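Local coordinates for protein epidermin leader peptide processing serine protease EpiP (Staphylococcus aureus subsp. aureus, PDB 3QFH) that is a subtilisin-like serine endopeptidase that probably cleaves the leader peptide from the precursor of the lantibiotic epidermin, at residues Y22-F33 / K70-T79. Sequence-based numbering, arbitrary orientation.
Sequences YYSVEYKNTATF and KNDIKYINAT. With SO4 (sulfate ion), chain L.
Strands 22-27 and 73-78 pair antiparallel, their axes 4.6 Å apart at closest approach. S24 and N77 form a hydrogen-bonded pair: S24 N reaches N77 O at 2.8 Å, and N77 N returns a bond to S24 O. E26 N binds Y75 O. E26 O accepts from both K74 N (2.8 Å) and Y75 N (3.1 Å), the mark of a classic beta bulge. Past it, K28 N bonds to D72 O. Strand 20-27 is an inner strand of the four-stranded antiparallel sheet of the propeptide-like domain and 73-78 an edge strand of it, beyond which the short strand 249-250 is added in parallel, consistent with the subtilase prodomain fold. V25, I73 and I76 lie on the sheet face covered by helix 60-66. V25 CG2 runs alongside I76 CG1 at 3.9 Å, while V25 CG1 meets I73 CD1. The other face carries E26 and Y75, toward helix 254-269. The E26 chain is extended from CG on, which brings OE1 to the ring edge of Y75, 3.6 Å from CD2. Its OE2 forms a salt bridge with K262. K28 is also extended, and its NZ donates to K70 O at 3.0 Å, nearly in line with the carbonyl bond. One water joins T32 OG1 to D72 O; a second links T32 O with D72 OD2.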
loop_
_atom_site.group_PDB
_atom_site.type_symbol
_atom_site.label_atom_id
_atom_site.label_comp_id
_atom_site.label_asym_id
_atom_site.label_seq_id
_atom_site.Cartn_x
_atom_site.Cartn_y
_atom_site.Cartn_z
ATOM N N TYR A 22 7.585 -2.413 -24.435
ATOM C CA TYR A 22 7.988 -2.819 -23.099
ATOM C C TYR A 22 7.434 -4.198 -22.765
ATOM O O TYR A 22 6.216 -4.402 -22.759
ATOM C CB TYR A 22 7.510 -1.792 -22.061
ATOM C CG TYR A 22 8.329 -0.506 -22.042
ATOM C CD1 TYR A 22 8.051 0.555 -22.915
ATOM C CD2 TYR A 22 9.385 -0.358 -21.147
ATOM C CE1 TYR A 22 8.827 1.743 -22.884
ATOM C CE2 TYR A 22 10.161 0.806 -21.116
ATOM C CZ TYR A 22 9.884 1.843 -21.977
ATOM O OH TYR A 22 10.664 2.971 -21.904
ATOM N N TYR A 23 8.332 -5.147 -22.505
ATOM C CA TYR A 23 7.929 -6.495 -22.108
ATOM C C TYR A 23 8.368 -6.816 -20.691
ATOM O O TYR A 23 9.477 -6.454 -20.252
ATOM C CB TYR A 23 8.479 -7.553 -23.063
ATOM C CG TYR A 23 7.807 -7.539 -24.410
ATOM C CD1 TYR A 23 6.627 -8.261 -24.629
ATOM C CD2 TYR A 23 8.325 -6.790 -25.461
ATOM C CE1 TYR A 23 5.988 -8.239 -25.862
ATOM C CE2 TYR A 23 7.686 -6.758 -26.705
ATOM C CZ TYR A 23 6.525 -7.490 -26.899
ATOM O OH TYR A 23 5.897 -7.469 -28.125
ATOM N N SER A 24 7.465 -7.479 -19.978
ATOM C CA SER A 24 7.733 -7.975 -18.638
ATOM C C SER A 24 8.192 -9.412 -18.805
ATOM O O SER A 24 7.527 -10.207 -19.481
ATOM C CB SER A 24 6.491 -7.883 -17.765
ATOM O OG SER A 24 6.156 -6.520 -17.527
ATOM N N VAL A 25 9.332 -9.745 -18.204
ATOM C CA VAL A 25 9.914 -11.067 -18.368
ATOM C C VAL A 25 10.263 -11.735 -17.053
ATOM O O VAL A 25 10.911 -11.127 -16.194
ATOM C CB VAL A 25 11.205 -10.991 -19.242
ATOM C CG1 VAL A 25 11.807 -12.358 -19.432
ATOM C CG2 VAL A 25 10.886 -10.370 -20.610
ATOM N N GLU A 26 9.826 -12.987 -16.904
ATOM C CA GLU A 26 10.167 -13.781 -15.745
ATOM C C GLU A 26 11.204 -14.791 -16.193
ATOM O O GLU A 26 10.964 -15.590 -17.104
ATOM C CB GLU A 26 8.930 -14.451 -15.131
ATOM C CG GLU A 26 9.245 -15.236 -13.858
ATOM C CD GLU A 26 8.006 -15.560 -13.018
ATOM O OE1 GLU A 26 6.866 -15.190 -13.414
ATOM O OE2 GLU A 26 8.184 -16.173 -11.940
ATOM N N TYR A 27 12.374 -14.733 -15.580
ATOM C CA TYR A 27 13.476 -15.609 -15.955
ATOM C C TYR A 27 13.770 -16.648 -14.872
ATOM O O TYR A 27 13.175 -16.629 -13.802
ATOM C CB TYR A 27 14.714 -14.797 -16.352
ATOM C CG TYR A 27 15.212 -13.750 -15.365
ATOM C CD1 TYR A 27 16.188 -14.054 -14.429
ATOM C CD2 TYR A 27 14.762 -12.442 -15.431
ATOM C CE1 TYR A 27 16.674 -13.094 -13.556
ATOM C CE2 TYR A 27 15.227 -11.477 -14.561
ATOM C CZ TYR A 27 16.190 -11.806 -13.625
ATOM O OH TYR A 27 16.667 -10.845 -12.758
ATOM N N LYS A 28 14.672 -17.575 -15.161
ATOM C CA LYS A 28 14.912 -18.680 -14.233
ATOM C C LYS A 28 16.150 -18.577 -13.359
ATOM O O LYS A 28 16.146 -19.073 -12.245
ATOM C CB LYS A 28 14.932 -20.000 -15.017
ATOM C CG LYS A 28 13.596 -20.286 -15.699
ATOM C CD LYS A 28 13.534 -21.656 -16.374
ATOM C CE LYS A 28 12.179 -21.847 -17.067
ATOM N NZ LYS A 28 12.001 -23.204 -17.670
ATOM N N ASN A 29 17.190 -17.919 -13.848
ATOM C CA ASN A 29 18.460 -17.877 -13.134
ATOM C C ASN A 29 19.263 -16.616 -13.455
ATOM O O ASN A 29 19.493 -16.291 -14.619
ATOM C CB ASN A 29 19.250 -19.128 -13.544
ATOM C CG ASN A 29 20.616 -19.223 -12.883
ATOM O OD1 ASN A 29 21.634 -19.331 -13.568
ATOM N ND2 ASN A 29 20.645 -19.183 -11.557
ATOM N N THR A 30 19.695 -15.912 -12.416
ATOM C CA THR A 30 20.485 -14.692 -12.579
ATOM C C THR A 30 21.671 -14.862 -13.527
ATOM O O THR A 30 21.799 -14.118 -14.494
ATOM C CB THR A 30 20.938 -14.154 -11.206
ATOM O OG1 THR A 30 19.809 -13.532 -10.579
ATOM C CG2 THR A 30 22.080 -13.120 -11.335
ATOM N N ALA A 31 22.514 -15.853 -13.279
ATOM C CA ALA A 31 23.699 -16.083 -14.125
ATOM C C ALA A 31 23.372 -16.361 -15.615
ATOM O O ALA A 31 23.983 -15.776 -16.515
ATOM C CB ALA A 31 24.544 -17.215 -13.544
ATOM N N THR A 32 22.426 -17.249 -15.883
ATOM C CA THR A 32 22.088 -17.565 -17.263
ATOM C C THR A 32 21.350 -16.392 -17.923
ATOM O O THR A 32 21.512 -16.140 -19.116
ATOM C CB THR A 32 21.237 -18.847 -17.377
ATOM O OG1 THR A 32 19.922 -18.614 -16.857
ATOM C CG2 THR A 32 21.904 -20.008 -16.629
ATOM N N PHE A 33 20.541 -15.674 -17.154
ATOM C CA PHE A 33 19.823 -14.515 -17.705
ATOM C C PHE A 33 20.806 -13.417 -18.111
ATOM O O PHE A 33 20.702 -12.870 -19.211
ATOM C CB PHE A 33 18.784 -13.973 -16.725
ATOM C CG PHE A 33 18.060 -12.747 -17.227
ATOM C CD1 PHE A 33 17.067 -12.859 -18.185
ATOM C CD2 PHE A 33 18.373 -11.484 -16.735
ATOM C CE1 PHE A 33 16.409 -11.741 -18.663
ATOM C CE2 PHE A 33 17.710 -10.357 -17.208
ATOM C CZ PHE A 33 16.725 -10.491 -18.172
ATOM N N LYS A 70 13.937 -21.741 -23.567
ATOM C CA LYS A 70 13.266 -22.502 -22.513
ATOM C C LYS A 70 14.086 -22.751 -21.257
ATOM O O LYS A 70 13.520 -22.936 -20.188
ATOM C CB LYS A 70 12.784 -23.845 -23.080
ATOM C CG LYS A 70 11.888 -23.717 -24.320
ATOM C CD LYS A 70 10.662 -22.830 -24.056
ATOM C CE LYS A 70 9.803 -22.663 -25.310
ATOM N NZ LYS A 70 8.700 -21.661 -25.124
ATOM N N ASN A 71 15.409 -22.771 -21.383
ATOM C CA ASN A 71 16.277 -22.992 -20.230
ATOM C C ASN A 71 16.388 -21.734 -19.363
ATOM O O ASN A 71 16.758 -21.815 -18.192
ATOM C CB ASN A 71 17.692 -23.384 -20.685
ATOM C CG ASN A 71 17.714 -24.609 -21.607
ATOM O OD1 ASN A 71 16.777 -25.416 -21.628
ATOM N ND2 ASN A 71 18.801 -24.752 -22.366
ATOM N N ASP A 72 16.062 -20.573 -19.940
ATOM C CA ASP A 72 16.265 -19.298 -19.251
ATOM C C ASP A 72 15.040 -18.464 -18.989
ATOM O O ASP A 72 15.019 -17.704 -18.023
ATOM C CB ASP A 72 17.192 -18.416 -20.087
ATOM C CG ASP A 72 18.525 -19.067 -20.384
ATOM O OD1 ASP A 72 18.910 -20.025 -19.682
ATOM O OD2 ASP A 72 19.198 -18.605 -21.338
ATOM N N ILE A 73 14.044 -18.567 -19.858
ATOM C CA ILE A 73 12.868 -17.717 -19.769
ATOM C C ILE A 73 11.644 -18.533 -19.379
ATOM O O ILE A 73 11.314 -19.527 -20.035
ATOM C CB ILE A 73 12.615 -17.021 -21.118
ATOM C CG1 ILE A 73 13.877 -16.273 -21.596
ATOM C CG2 ILE A 73 11.443 -16.075 -21.034
ATOM C CD1 ILE A 73 14.349 -15.108 -20.717
ATOM N N LYS A 74 10.984 -18.106 -18.305
ATOM C CA LYS A 74 9.806 -18.784 -17.803
ATOM C C LYS A 74 8.560 -18.185 -18.477
ATOM O O LYS A 74 7.785 -18.920 -19.080
ATOM C CB LYS A 74 9.763 -18.703 -16.269
ATOM C CG LYS A 74 8.653 -19.520 -15.571
ATOM C CD LYS A 74 8.881 -19.535 -14.041
ATOM C CE LYS A 74 7.683 -20.061 -13.247
ATOM N NZ LYS A 74 7.239 -21.428 -13.632
ATOM N N TYR A 75 8.392 -16.859 -18.397
ATOM C CA TYR A 75 7.257 -16.170 -19.021
ATOM C C TYR A 75 7.619 -14.801 -19.553
ATOM O O TYR A 75 8.533 -14.143 -19.057
ATOM C CB TYR A 75 6.111 -15.937 -18.026
ATOM C CG TYR A 75 5.540 -17.155 -17.398
ATOM C CD1 TYR A 75 4.810 -18.062 -18.155
ATOM C CD2 TYR A 75 5.685 -17.393 -16.035
ATOM C CE1 TYR A 75 4.275 -19.194 -17.586
ATOM C CE2 TYR A 75 5.150 -18.523 -15.452
ATOM C CZ TYR A 75 4.442 -19.422 -16.241
ATOM O OH TYR A 75 3.893 -20.540 -15.694
ATOM N N ILE A 76 6.852 -14.361 -20.545
ATOM C CA ILE A 76 6.981 -13.045 -21.116
ATOM C C ILE A 76 5.590 -12.562 -21.485
ATOM O O ILE A 76 4.789 -13.331 -22.025
ATOM C CB ILE A 76 7.856 -13.009 -22.422
ATOM C CG1 ILE A 76 9.263 -13.537 -22.183
ATOM C CG2 ILE A 76 7.973 -11.576 -22.952
ATOM C CD1 ILE A 76 10.145 -13.545 -23.455
ATOM N N ASN A 77 5.281 -11.313 -21.136
ATOM C CA ASN A 77 4.051 -10.660 -21.583
ATOM C C ASN A 77 4.317 -9.175 -21.742
ATOM O O ASN A 77 5.241 -8.626 -21.126
ATOM C CB ASN A 77 2.829 -10.930 -20.684
ATOM C CG ASN A 77 3.022 -10.481 -19.238
ATOM O OD1 ASN A 77 3.219 -11.316 -18.364
ATOM N ND2 ASN A 77 2.955 -9.176 -18.983
ATOM N N ALA A 78 3.535 -8.534 -22.603
ATOM C CA ALA A 78 3.651 -7.108 -22.807
ATOM C C ALA A 78 3.253 -6.480 -21.501
ATOM O O ALA A 78 2.303 -6.935 -20.881
ATOM C CB ALA A 78 2.714 -6.659 -23.919
ATOM N N THR A 79 3.988 -5.465 -21.062
ATOM C CA THR A 79 3.644 -4.758 -19.836
ATOM C C THR A 79 2.392 -3.940 -20.137
ATOM O O THR A 79 2.326 -3.284 -21.175
ATOM C CB THR A 79 4.755 -3.783 -19.440
ATOM O OG1 THR A 79 6.031 -4.434 -19.532
ATOM C CG2 THR A 79 4.525 -3.234 -18.035
HETATM S S SO4 L . 19.910 -17.374 -8.811
HETATM O O1 SO4 L . 21.183 -17.941 -9.243
HETATM O O2 SO4 L . 19.110 -18.422 -8.186
HETATM O O3 SO4 L . 20.140 -16.295 -7.853
HETATM O O4 SO4 L . 19.209 -16.840 -9.971
HETATM O O HOH W 1 17.579 -17.236 -16.702
HETATM O O HOH W 2 21.915 -18.039 -20.869
#